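Local coordinates for FprA (Mycobacterium tuberculosis, PDB 1LQT), which transfers electrons between NADPH and ferredoxin through a bound FAD, and may supply electrons to P450 systems, at residues V53-P58 against G130-H135; N157-V162 against V319-Y324; I178-L183 against H437-V442. One frame throughout, in Å; residues are numbered along the deposited sequence.

Contact 1 of 3, residues V53-P58 against G130-H135. With FAD (flavin-adenine dinucleotide), chain H.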
loop_
_atom_site.group_PDB
_atom_site.type_symbol
_atom_site.label_atom_id
_atom_site.label_comp_id
_atom_site.label_asym_id
_atom_site.label_seq_id
_atom_site.Cartn_x
_atom_site.Cartn_y
_atom_site.Cartn_z
ATOM N N VAL A 53 5.676 -1.208 2.152
ATOM C CA VAL A 53 6.296 -1.663 3.370
ATOM C C VAL A 53 7.460 -0.736 3.690
ATOM O O VAL A 53 8.289 -0.418 2.830
ATOM C CB VAL A 53 6.754 -3.133 3.253
ATOM C CG1 VAL A 53 7.483 -3.552 4.505
ATOM C CG2 VAL A 53 5.579 -4.062 2.988
ATOM N N ALA A 54 7.528 -0.287 4.934
ATOM C CA ALA A 54 8.491 0.702 5.323
ATOM C C ALA A 54 9.926 0.205 5.192
ATOM O O ALA A 54 10.191 -0.982 5.353
ATOM C CB ALA A 54 8.218 1.117 6.749
ATOM N N PRO A 55 10.855 1.124 4.943
ATOM C CA PRO A 55 12.262 0.707 4.778
ATOM C C PRO A 55 12.885 0.141 6.061
ATOM O O PRO A 55 13.871 -0.551 5.986
ATOM C CB PRO A 55 12.938 1.980 4.272
ATOM C CG PRO A 55 12.090 3.074 4.779
ATOM C CD PRO A 55 10.662 2.557 4.658
ATOM N N ASP A 56 12.308 0.474 7.216
ATOM C CA ASP A 56 12.728 -0.125 8.478
ATOM C C ASP A 56 11.935 -1.373 8.823
ATOM O O ASP A 56 12.024 -1.880 9.941
ATOM C CB ASP A 56 12.717 0.903 9.613
ATOM C CG ASP A 56 11.345 1.430 9.928
ATOM O OD1 ASP A 56 10.439 1.326 9.060
ATOM O OD2 ASP A 56 11.132 1.988 11.032
ATOM N N HIS A 57 11.200 -1.923 7.845
ATOM C CA HIS A 57 10.482 -3.197 8.000
ATOM C C HIS A 57 11.004 -4.207 6.938
ATOM O O HIS A 57 10.225 -4.799 6.181
ATOM C CB HIS A 57 8.953 -3.021 7.838
ATOM C CG HIS A 57 8.262 -2.448 9.042
ATOM N ND1 HIS A 57 7.056 -1.806 8.966
ATOM C CD2 HIS A 57 8.521 -2.576 10.364
ATOM C CE1 HIS A 57 6.667 -1.437 10.171
ATOM N NE2 HIS A 57 7.558 -1.868 11.041
ATOM N N PRO A 58 12.308 -4.434 6.851
ATOM C CA PRO A 58 12.809 -5.335 5.802
ATOM C C PRO A 58 12.379 -6.782 5.936
ATOM O O PRO A 58 12.277 -7.497 4.926
ATOM C CB PRO A 58 14.338 -5.249 5.951
ATOM C CG PRO A 58 14.535 -4.921 7.401
ATOM C CD PRO A 58 13.425 -3.928 7.684
ATOM N N GLY A 130 5.221 6.743 -0.943
ATOM C CA GLY A 130 5.762 6.532 -2.266
ATOM C C GLY A 130 7.082 7.265 -2.447
ATOM O O GLY A 130 8.026 6.752 -3.032
ATOM N N TRP A 131 7.128 8.497 -1.954
ATOM C CA TRP A 131 8.343 9.283 -2.049
ATOM C C TRP A 131 9.496 8.659 -1.252
ATOM O O TRP A 131 10.588 8.484 -1.788
ATOM C CB TRP A 131 8.043 10.716 -1.606
ATOM C CG TRP A 131 9.226 11.606 -1.549
ATOM C CD1 TRP A 131 9.882 12.200 -2.580
ATOM C CD2 TRP A 131 9.881 12.036 -0.371
ATOM N NE1 TRP A 131 10.907 12.984 -2.114
ATOM C CE2 TRP A 131 10.923 12.899 -0.751
ATOM C CE3 TRP A 131 9.669 11.809 0.978
ATOM C CZ2 TRP A 131 11.765 13.511 0.189
ATOM C CZ3 TRP A 131 10.490 12.412 1.899
ATOM C CH2 TRP A 131 11.515 13.234 1.501
ATOM N N TYR A 132 9.250 8.288 -0.001
ATOM C CA TYR A 132 10.353 7.749 0.774
ATOM C C TYR A 132 10.765 6.346 0.349
ATOM O O TYR A 132 11.872 5.923 0.650
ATOM C CB TYR A 132 10.185 7.894 2.282
ATOM C CG TYR A 132 9.141 7.091 3.028
ATOM C CD1 TYR A 132 9.099 5.727 3.006
ATOM C CD2 TYR A 132 8.226 7.747 3.835
ATOM C CE1 TYR A 132 8.167 5.020 3.793
ATOM C CE2 TYR A 132 7.324 7.058 4.620
ATOM C CZ TYR A 132 7.292 5.691 4.610
ATOM O OH TYR A 132 6.383 5.047 5.427
ATOM N N ASN A 133 9.882 5.652 -0.358
ATOM C CA ASN A 133 10.206 4.336 -0.876
ATOM C C ASN A 133 10.612 4.328 -2.355
ATOM O O ASN A 133 10.715 3.266 -2.955
ATOM C CB ASN A 133 9.097 3.323 -0.609
ATOM C CG ASN A 133 9.193 2.669 0.738
ATOM O OD1 ASN A 133 10.293 2.543 1.311
ATOM N ND2 ASN A 133 8.066 2.184 1.228
ATOM N N ALA A 134 10.882 5.497 -2.907
ATOM C CA ALA A 134 11.430 5.620 -4.264
ATOM C C ALA A 134 10.490 5.079 -5.330
ATOM O O ALA A 134 10.927 4.602 -6.374
ATOM C CB ALA A 134 12.804 4.979 -4.384
ATOM N N HIS A 135 9.184 5.190 -5.111
ATOM C CA HIS A 135 8.225 4.865 -6.156
ATOM C C HIS A 135 8.322 5.959 -7.218
ATOM O O HIS A 135 8.238 7.135 -6.894
ATOM C CB HIS A 135 6.826 4.843 -5.542
ATOM C CG HIS A 135 5.753 4.384 -6.470
ATOM N ND1 HIS A 135 5.502 4.991 -7.683
ATOM C CD2 HIS A 135 4.870 3.367 -6.338
ATOM C CE1 HIS A 135 4.507 4.344 -8.251
ATOM N NE2 HIS A 135 4.078 3.371 -7.454
HETATM P PA FAD H . -0.361 -3.863 -4.446
HETATM O O1A FAD H . -0.623 -2.415 -4.350
HETATM O O2A FAD H . 0.678 -4.489 -3.591
HETATM O O5B FAD H . 0.025 -4.215 -5.958
HETATM C C5B FAD H . -0.688 -3.604 -7.040
HETATM C C4B FAD H . 0.237 -3.654 -8.250
HETATM O O4B FAD H . -0.550 -3.326 -9.392
HETATM C C3B FAD H . 1.391 -2.646 -8.197
HETATM O O3B FAD H . 2.630 -3.234 -8.516
HETATM C C2B FAD H . 0.963 -1.599 -9.192
HETATM O O2B FAD H . 1.999 -0.836 -9.765
HETATM C C1B FAD H . 0.191 -2.444 -10.212
HETATM N N9A FAD H . -0.747 -1.697 -11.040
HETATM C C8A FAD H . -1.677 -0.795 -10.600
HETATM N N7A FAD H . -2.396 -0.295 -11.597
HETATM C C5A FAD H . -1.877 -0.880 -12.735
HETATM C C6A FAD H . -2.213 -0.735 -14.083
HETATM N N6A FAD H . -3.203 0.027 -14.523
HETATM N N1A FAD H . -1.502 -1.478 -14.976
HETATM C C2A FAD H . -0.523 -2.310 -14.530
HETATM N N3A FAD H . -0.154 -2.499 -13.257
HETATM C C4A FAD H . -0.862 -1.760 -12.396
HETATM N N1 FAD H . 1.447 -5.719 4.947
HETATM C C2 FAD H . 2.207 -6.514 5.753
HETATM O O2 FAD H . 1.966 -7.699 5.875
HETATM N N3 FAD H . 3.253 -5.942 6.460
HETATM C C4 FAD H . 3.634 -4.638 6.340
HETATM O O4 FAD H . 4.614 -4.192 6.978
HETATM C C4X FAD H . 2.881 -3.840 5.471
HETATM N N5 FAD H . 3.213 -2.518 5.274
HETATM C C5X FAD H . 2.442 -1.738 4.450
HETATM C C6 FAD H . 2.751 -0.412 4.273
HETATM C C7 FAD H . 1.962 0.433 3.513
HETATM C C7M FAD H . 2.350 1.875 3.332
HETATM C C8 FAD H . 0.833 -0.104 2.883
HETATM C C8M FAD H . -0.075 0.771 2.064
HETATM C C9 FAD H . 0.518 -1.453 3.033
HETATM C C9A FAD H . 1.309 -2.285 3.812
HETATM N N10 FAD H . 0.998 -3.637 3.995
HETATM C C10 FAD H . 1.791 -4.418 4.799
HETATM C "C1'" FAD H . -0.154 -4.280 3.299
HETATM C "C2'" FAD H . 0.254 -4.821 1.929
HETATM O "O2'" FAD H . 1.003 -3.830 1.272
HETATM C "C3'" FAD H . -1.007 -5.167 1.114
HETATM O "O3'" FAD H . -1.757 -6.193 1.756
HETATM C "C4'" FAD H . -0.747 -5.741 -0.279
HETATM O "O4'" FAD H . 0.411 -5.162 -0.875
HETATM C "C5'" FAD H . -1.961 -5.524 -1.182
HETATM O "O5'" FAD H . -1.684 -6.279 -2.368
HETATM P P FAD H . -2.326 -5.989 -3.790
HETATM O O1P FAD H . -1.751 -7.039 -4.661
HETATM O O2P FAD H . -3.814 -5.856 -3.746
HETATM O O3P FAD H . -1.810 -4.553 -4.222
#
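The loop between helices 48-51 and 64-71 meets the end of helix 125-132 where V53 and P55 pack against N133 and Y132. N133, the first residue beyond the helix, points its side chain toward 53-58; a Schellman motif with A134 at the C-prime position closes that helix end. N133 ND2 donates to V53 O over 3.1 Å, with an N-H...O angle of 138°. The donor stands above the carbonyl plane and the oxygen is tilted from the amide plane of N133, neither group meeting the other in plane. K61 also donates to V53 O, and N133 ND2 has a second, weak bond to S51 O. An asparagine suits this place because its short side chain ends in an N-H donor that reaches these carbonyls. Its OD1 packs 3.4 Å from P55 CD.

The same CD touches Y132 CE1 at 3.6 Å, proline and tyrosine side chains meeting at about a right angle. The ring reaches the proline because its CG is held between the backbone N and the carbonyl carbon (chi1 70°). P55 also fits the second position of the type I turn from A54 to H57, closed by H57 N to A54 O at 2.8 Å.

While its carbonyl serves N133, V53 sends CG2 over the flavin face, 3.6 Å from FAD N5. H57 ND1 comes within 4.0 Å of FAD O4, and H57 NE2 is hydrogen-bonded to E214. This is the FAD pocket of a two-dinucleotide reductase, with V53 on one flavin face and the nicotinamide on the other.

Contact 2 of 3, residues N157-V162 against V319-Y324; sequences NVALDV and VRSVGY. With ODP (4-oxo-nicotinamide-adenine dinucleotide phosphate), chain I.
V158 stands between two partners, and its two methyls divide them. CG1, anti to the backbone N (chi1 175°), lies 3.4 Å from S321 OG and 4.5 Å from Y324 CE1, coming to the tyrosine ring at its edge, near the ring plane. CG2 turns instead to the nucleotide pyrophosphate, 3.5 Å from ODP O2N. A beta-branched valine can serve both sides at once.

One residue on, A159 brings its CB to within 4.0 Å of S321 CB; small side chains here let the helix approach the strand end closely. A turn later V162 meets V319, CG1 to CG1 at 4.0 Å, the two side chains crossing at an oblique angle and continuing the apolar seam between helix and sheet.

The helix start contributes to binding: V158 N donates to ODP O1N over 3.1 Å at 153°, where the positive end of the helix dipole would probably help hold the phosphate. N157 adds a weak bond to ODP O2D. From the loop that follows the strand, V322 CG1 packs on the adenine, 3.4 Å from ODP C4A.

A159 fits the alanine of a GxGxxA sequence, and an amide at the helix N terminus gripping the pyrophosphate is characteristic of the Rossmann dinucleotide-binding fold.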
loop_
_atom_site.group_PDB
_atom_site.type_symbol
_atom_site.label_atom_id
_atom_site.label_comp_id
_atom_site.label_asym_id
_atom_site.label_seq_id
_atom_site.Cartn_x
_atom_site.Cartn_y
_atom_site.Cartn_z
ATOM N N ASN A 157 -1.861 1.426 10.771
ATOM C CA ASN A 157 -0.432 1.208 10.821
ATOM C C ASN A 157 0.341 2.093 9.852
ATOM O O ASN A 157 1.509 2.359 10.098
ATOM C CB ASN A 157 -0.111 -0.273 10.566
ATOM C CG ASN A 157 -0.461 -1.165 11.732
ATOM O OD1 ASN A 157 -0.395 -0.778 12.885
ATOM N ND2 ASN A 157 -0.813 -2.407 11.416
ATOM N N VAL A 158 -0.265 2.547 8.762
ATOM C CA VAL A 158 0.487 3.429 7.883
ATOM C C VAL A 158 0.811 4.749 8.601
ATOM O O VAL A 158 1.845 5.353 8.389
ATOM C CB VAL A 158 -0.226 3.642 6.541
ATOM C CG1 VAL A 158 0.520 4.663 5.690
ATOM C CG2 VAL A 158 -0.357 2.326 5.810
ATOM N N ALA A 159 -0.088 5.212 9.480
ATOM C CA ALA A 159 0.195 6.408 10.259
ATOM C C ALA A 159 1.443 6.221 11.123
ATOM O O ALA A 159 2.240 7.127 11.272
ATOM C CB ALA A 159 -0.983 6.778 11.138
ATOM N N LEU A 160 1.593 5.019 11.673
ATOM C CA LEU A 160 2.794 4.727 12.442
ATOM C C LEU A 160 4.016 4.729 11.550
ATOM O O LEU A 160 5.043 5.263 11.952
ATOM C CB LEU A 160 2.672 3.389 13.135
ATOM C CG LEU A 160 1.533 3.254 14.116
ATOM C CD1 LEU A 160 1.547 1.864 14.748
ATOM C CD2 LEU A 160 1.583 4.333 15.180
ATOM N N ASP A 161 3.939 4.133 10.367
ATOM C CA ASP A 161 5.080 4.143 9.461
ATOM C C ASP A 161 5.507 5.588 9.177
ATOM O O ASP A 161 6.690 5.922 9.223
ATOM C CB ASP A 161 4.747 3.474 8.132
ATOM C CG ASP A 161 4.702 1.958 8.158
ATOM O OD1 ASP A 161 5.001 1.347 9.184
ATOM O OD2 ASP A 161 4.402 1.363 7.097
ATOM N N VAL A 162 4.545 6.455 8.858
ATOM C CA VAL A 162 4.873 7.834 8.543
ATOM C C VAL A 162 5.584 8.487 9.712
ATOM O O VAL A 162 6.611 9.145 9.557
ATOM C CB VAL A 162 3.618 8.600 8.166
ATOM C CG1 VAL A 162 3.856 10.076 8.060
ATOM C CG2 VAL A 162 3.024 8.075 6.854
ATOM N N VAL A 319 0.225 15.101 7.093
ATOM C CA VAL A 319 0.128 13.898 6.288
ATOM C C VAL A 319 -1.163 13.191 6.671
ATOM O O VAL A 319 -1.350 12.781 7.802
ATOM C CB VAL A 319 1.290 12.940 6.516
ATOM C CG1 VAL A 319 1.167 11.726 5.596
ATOM C CG2 VAL A 319 2.626 13.635 6.297
ATOM N N ARG A 320 -2.075 13.081 5.716
ATOM C CA ARG A 320 -3.309 12.338 5.945
ATOM C C ARG A 320 -3.050 10.862 5.666
ATOM O O ARG A 320 -2.711 10.486 4.551
ATOM C CB ARG A 320 -4.488 12.881 5.142
ATOM C CG ARG A 320 -4.351 12.796 3.628
ATOM C CD ARG A 320 -5.553 13.343 2.901
ATOM N NE ARG A 320 -5.363 13.319 1.464
ATOM C CZ ARG A 320 -4.745 14.262 0.785
ATOM N NH1 ARG A 320 -4.194 15.327 1.356
ATOM N NH2 ARG A 320 -4.662 14.152 -0.529
ATOM N N SER A 321 -3.205 10.038 6.690
ATOM C CA SER A 321 -3.106 8.585 6.564
ATOM C C SER A 321 -4.467 7.996 6.867
ATOM O O SER A 321 -4.663 7.284 7.841
ATOM C CB SER A 321 -1.984 8.031 7.448
ATOM O OG SER A 321 -1.763 6.675 7.120
ATOM N N VAL A 322 -5.410 8.333 6.007
ATOM C CA VAL A 322 -6.798 7.964 6.212
ATOM C C VAL A 322 -7.258 6.931 5.212
ATOM O O VAL A 322 -8.453 6.778 4.961
ATOM C CB VAL A 322 -7.729 9.169 6.358
ATOM C CG1 VAL A 322 -7.291 10.010 7.528
ATOM C CG2 VAL A 322 -7.805 10.026 5.087
ATOM N N GLY A 323 -6.299 6.208 4.661
ATOM C CA GLY A 323 -6.547 5.097 3.760
ATOM C C GLY A 323 -6.077 5.357 2.360
ATOM O O GLY A 323 -6.088 6.479 1.865
ATOM N N TYR A 324 -5.633 4.276 1.739
ATOM C CA TYR A 324 -5.391 4.245 0.300
ATOM C C TYR A 324 -6.773 4.159 -0.399
ATOM O O TYR A 324 -7.780 3.952 0.250
ATOM C CB TYR A 324 -4.487 3.067 -0.067
ATOM C CG TYR A 324 -3.013 3.330 0.202
ATOM C CD1 TYR A 324 -2.524 3.773 1.433
ATOM C CD2 TYR A 324 -2.086 3.101 -0.797
ATOM C CE1 TYR A 324 -1.168 4.027 1.619
ATOM C CE2 TYR A 324 -0.715 3.340 -0.615
ATOM C CZ TYR A 324 -0.270 3.815 0.578
ATOM O OH TYR A 324 1.053 4.081 0.811
HETATM O O1X ODP I . -12.421 5.873 12.537
HETATM P P2B ODP I . -11.739 4.956 11.570
HETATM O O2X ODP I . -11.455 3.574 12.121
HETATM O O3X ODP I . -12.437 4.882 10.222
HETATM O O2B ODP I . -10.313 5.675 11.342
HETATM C C2B ODP I . -9.477 5.385 10.226
HETATM C C3B ODP I . -8.258 4.546 10.536
HETATM O O3B ODP I . -7.702 4.932 11.784
HETATM C C1B ODP I . -8.861 6.645 9.738
HETATM N N9A ODP I . -9.716 7.565 9.031
HETATM C C8A ODP I . -10.447 7.346 7.891
HETATM N N7A ODP I . -11.065 8.440 7.484
HETATM C C5A ODP I . -10.732 9.426 8.383
HETATM C C4A ODP I . -9.895 8.872 9.354
HETATM N N3A ODP I . -9.351 9.552 10.395
HETATM C C2A ODP I . -9.702 10.849 10.442
HETATM N N1A ODP I . -10.501 11.475 9.533
HETATM C C6A ODP I . -11.026 10.766 8.490
HETATM N N6A ODP I . -11.749 11.446 7.589
HETATM O O4B ODP I . -7.841 6.190 8.868
HETATM C C4B ODP I . -7.301 4.983 9.426
HETATM C C5B ODP I . -7.149 3.963 8.336
HETATM O O5B ODP I . -6.452 2.862 8.872
HETATM P PA ODP I . -6.360 1.511 8.028
HETATM O O1A ODP I . -5.683 0.518 8.859
HETATM O O2A ODP I . -7.670 1.154 7.447
HETATM O O3 ODP I . -5.472 1.957 6.778
HETATM P PN ODP I . -3.869 2.161 6.577
HETATM O O1N ODP I . -3.245 2.717 7.798
HETATM O O2N ODP I . -3.778 2.882 5.290
HETATM O O5D ODP I . -3.337 0.684 6.437
HETATM C C5D ODP I . -3.772 -0.108 5.301
HETATM C C4D ODP I . -3.543 -1.569 5.621
HETATM O O4D ODP I . -2.168 -1.924 5.547
HETATM C C1D ODP I . -1.777 -2.551 6.771
HETATM C C2D ODP I . -2.759 -2.091 7.763
HETATM O O2D ODP I . -2.748 -2.764 8.970
HETATM C C3D ODP I . -4.031 -1.951 7.014
HETATM O O3D ODP I . -4.671 -3.209 6.991
HETATM N N1N ODP I . -0.384 -2.424 7.019
HETATM C C2N ODP I . 0.215 -3.386 7.865
HETATM C C3N ODP I . 1.406 -3.084 8.436
HETATM C C7N ODP I . 1.934 -4.187 9.365
HETATM N N7N ODP I . 3.075 -3.929 9.951
HETATM O O7N ODP I . 1.239 -5.217 9.506
HETATM C C4N ODP I . 2.072 -1.861 8.271
HETATM O O99 ODP I . 3.154 -1.554 8.857
HETATM C C5N ODP I . 1.414 -0.872 7.405
HETATM C C6N ODP I . 0.172 -1.177 6.806
#

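Contact 3 of 3, residues I178-L183 against H437-V442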
loop_
_atom_site.group_PDB
_atom_site.type_symbol
_atom_site.label_atom_id
_atom_site.label_comp_id
_atom_site.label_asym_id
_atom_site.label_seq_id
_atom_site.Cartn_x
_atom_site.Cartn_y
_atom_site.Cartn_z
ATOM N N ILE A 178 15.635 2.990 2.133
ATOM C CA ILE A 178 14.920 4.246 1.936
ATOM C C ILE A 178 15.492 4.987 0.732
ATOM O O ILE A 178 16.696 4.926 0.445
ATOM C CB ILE A 178 15.014 5.111 3.225
ATOM C CG1 ILE A 178 14.008 6.259 3.202
ATOM C CG2 ILE A 178 16.454 5.589 3.453
ATOM C CD1 ILE A 178 13.882 6.954 4.548
ATOM N N ALA A 179 14.645 5.743 0.049
ATOM C CA ALA A 179 15.089 6.557 -1.058
ATOM C C ALA A 179 16.177 7.535 -0.614
ATOM O O ALA A 179 16.039 8.226 0.405
ATOM C CB ALA A 179 13.932 7.352 -1.595
ATOM N N ASP A 180 17.202 7.691 -1.440
ATOM C CA ASP A 180 18.254 8.644 -1.131
ATOM C C ASP A 180 17.704 10.061 -1.008
ATOM O O ASP A 180 18.170 10.820 -0.145
ATOM C CB ASP A 180 19.352 8.613 -2.177
ATOM C CG ASP A 180 20.369 7.535 -1.955
ATOM O OD1 ASP A 180 20.414 6.930 -0.869
ATOM O OD2 ASP A 180 21.230 7.338 -2.847
ATOM N N HIS A 181 16.717 10.453 -1.812
ATOM C CA HIS A 181 16.210 11.801 -1.716
ATOM C C HIS A 181 15.511 12.062 -0.380
ATOM O O HIS A 181 15.520 13.176 0.148
ATOM C CB HIS A 181 15.331 12.122 -2.950
ATOM C CG HIS A 181 14.184 11.170 -3.223
ATOM N ND1 HIS A 181 13.959 10.583 -4.462
ATOM C CD2 HIS A 181 13.139 10.795 -2.445
ATOM C CE1 HIS A 181 12.839 9.868 -4.420
ATOM N NE2 HIS A 181 12.325 9.980 -3.210
ATOM N N ALA A 182 14.889 11.023 0.171
ATOM C CA ALA A 182 14.229 11.143 1.460
ATOM C C ALA A 182 15.278 11.196 2.567
ATOM O O ALA A 182 15.160 12.000 3.480
ATOM C CB ALA A 182 13.270 10.003 1.678
ATOM N N LEU A 183 16.274 10.332 2.483
ATOM C CA LEU A 183 17.327 10.334 3.479
ATOM C C LEU A 183 17.939 11.737 3.523
ATOM O O LEU A 183 18.188 12.288 4.607
ATOM C CB LEU A 183 18.336 9.209 3.159
ATOM C CG LEU A 183 19.502 9.009 4.102
ATOM C CD1 LEU A 183 19.012 8.644 5.479
ATOM C CD2 LEU A 183 20.339 7.903 3.506
ATOM N N HIS A 437 27.351 -0.186 1.379
ATOM C CA HIS A 437 26.999 0.861 2.310
ATOM C C HIS A 437 26.127 0.387 3.452
ATOM O O HIS A 437 25.563 1.172 4.206
ATOM C CB HIS A 437 26.315 1.997 1.546
ATOM C CG HIS A 437 27.182 2.545 0.468
ATOM N ND1 HIS A 437 28.419 3.094 0.722
ATOM C CD2 HIS A 437 27.035 2.557 -0.874
ATOM C CE1 HIS A 437 28.973 3.470 -0.414
ATOM N NE2 HIS A 437 28.152 3.161 -1.397
ATOM N N GLY A 438 26.031 -0.928 3.594
ATOM C CA GLY A 438 25.256 -1.520 4.660
ATOM C C GLY A 438 23.766 -1.543 4.448
ATOM O O GLY A 438 23.045 -1.782 5.388
ATOM N N ARG A 439 23.320 -1.307 3.225
ATOM C CA ARG A 439 21.911 -1.210 2.893
ATOM C C ARG A 439 21.487 -2.391 2.041
ATOM O O ARG A 439 22.302 -2.894 1.262
ATOM C CB ARG A 439 21.653 0.083 2.116
ATOM C CG ARG A 439 22.157 1.328 2.836
ATOM C CD ARG A 439 22.218 2.557 1.990
ATOM N NE ARG A 439 20.899 3.092 1.688
ATOM C CZ ARG A 439 20.688 4.205 0.992
ATOM N NH1 ARG A 439 21.683 4.906 0.468
ATOM N NH2 ARG A 439 19.454 4.617 0.749
ATOM N N PRO A 440 20.228 -2.827 2.104
ATOM C CA PRO A 440 19.826 -3.936 1.237
ATOM C C PRO A 440 19.916 -3.586 -0.249
ATOM O O PRO A 440 20.226 -4.438 -1.066
ATOM C CB PRO A 440 18.380 -4.227 1.682
ATOM C CG PRO A 440 18.316 -3.708 3.079
ATOM C CD PRO A 440 19.190 -2.524 3.114
ATOM N N ARG A 441 19.600 -2.339 -0.551
ATOM C CA ARG A 441 19.669 -1.851 -1.912
ATOM C C ARG A 441 19.595 -0.331 -1.872
ATOM O O ARG A 441 19.197 0.252 -0.861
ATOM C CB ARG A 441 18.540 -2.400 -2.791
ATOM C CG ARG A 441 17.174 -1.897 -2.419
ATOM C CD ARG A 441 16.054 -2.444 -3.310
ATOM N NE ARG A 441 15.952 -3.896 -3.244
ATOM C CZ ARG A 441 16.065 -4.768 -4.271
ATOM N NH1 ARG A 441 16.263 -4.392 -5.540
ATOM N NH2 ARG A 441 15.967 -6.058 -4.014
ATOM N N VAL A 442 19.968 0.286 -2.992
ATOM C CA VAL A 442 19.659 1.699 -3.243
ATOM C C VAL A 442 18.825 1.690 -4.483
ATOM O O VAL A 442 19.266 1.242 -5.528
ATOM C CB VAL A 442 20.910 2.589 -3.408
ATOM C CG1 VAL A 442 20.496 4.007 -3.659
ATOM C CG2 VAL A 442 21.818 2.481 -2.224
#
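R439 reaches over to the start of helix 180-186 and holds D180 there. Its CB points toward that segment, CG is anti to the carbonyl carbon, and the chain runs on extended to CD before chi3 (72°) bends it, bringing the guanidinium up to the carboxylate. NE is used outside the contact, donating to T176 O. Beyond it the flat group is sandwiched: V442 CG2 sits 3.6 Å above one face and L183 CD2 4.1 Å above the opposite face. These aliphatic groups lie against the two faces near the rim and leave the edge for polar partners.

At the tip both terminal nitrogens converge on a single oxygen, a two-nitrogen salt bridge to one atom and not a side-by-side pairing. NH1 gives the shorter, straighter bond, 2.7 Å to D180 OD1 at 154°, using the syn lone pair; NH2 meets the same OD1 on the anti side at 3.0 Å. The oxygen lies in the guanidinium plane, while the carboxylate is turned 43° from it. NH2 also lies 2.8 Å from I178 O. The second oxygen, D180 OD2, rests 3.5 Å from V442 CG1.

An aspartate suits the first turn of a helix, where its negative charge would probably interact favourably with the helix dipole, and an arginine can serve several acceptors together. The contact thus joins the N terminus of helix 180-186, beside helix 125-132 and helix 170-173, to the loop between helices 420-434 and 447-454.

In the fold
From the N terminus, contact 1 comes first, closing a loop of 71 residues that runs from the segment after helix 48-51 to the end of helix 125-132. Contact 2 opens later, at helix 157-167, and closes at the end of strand 317-320. Contact 3 starts between those two segments, at helix 180-186, and ends far along the chain at 437-442, so contacts 2 and 3 cross, while contact 1 is in series with both. In space contact 1 touches both others: A54, H57 and Y132 pack on D161, and W131 and Y132 meet H181 and A179. Together they tie the 53-58 loop, the nucleotide-binding sheet and the C-terminal helical region.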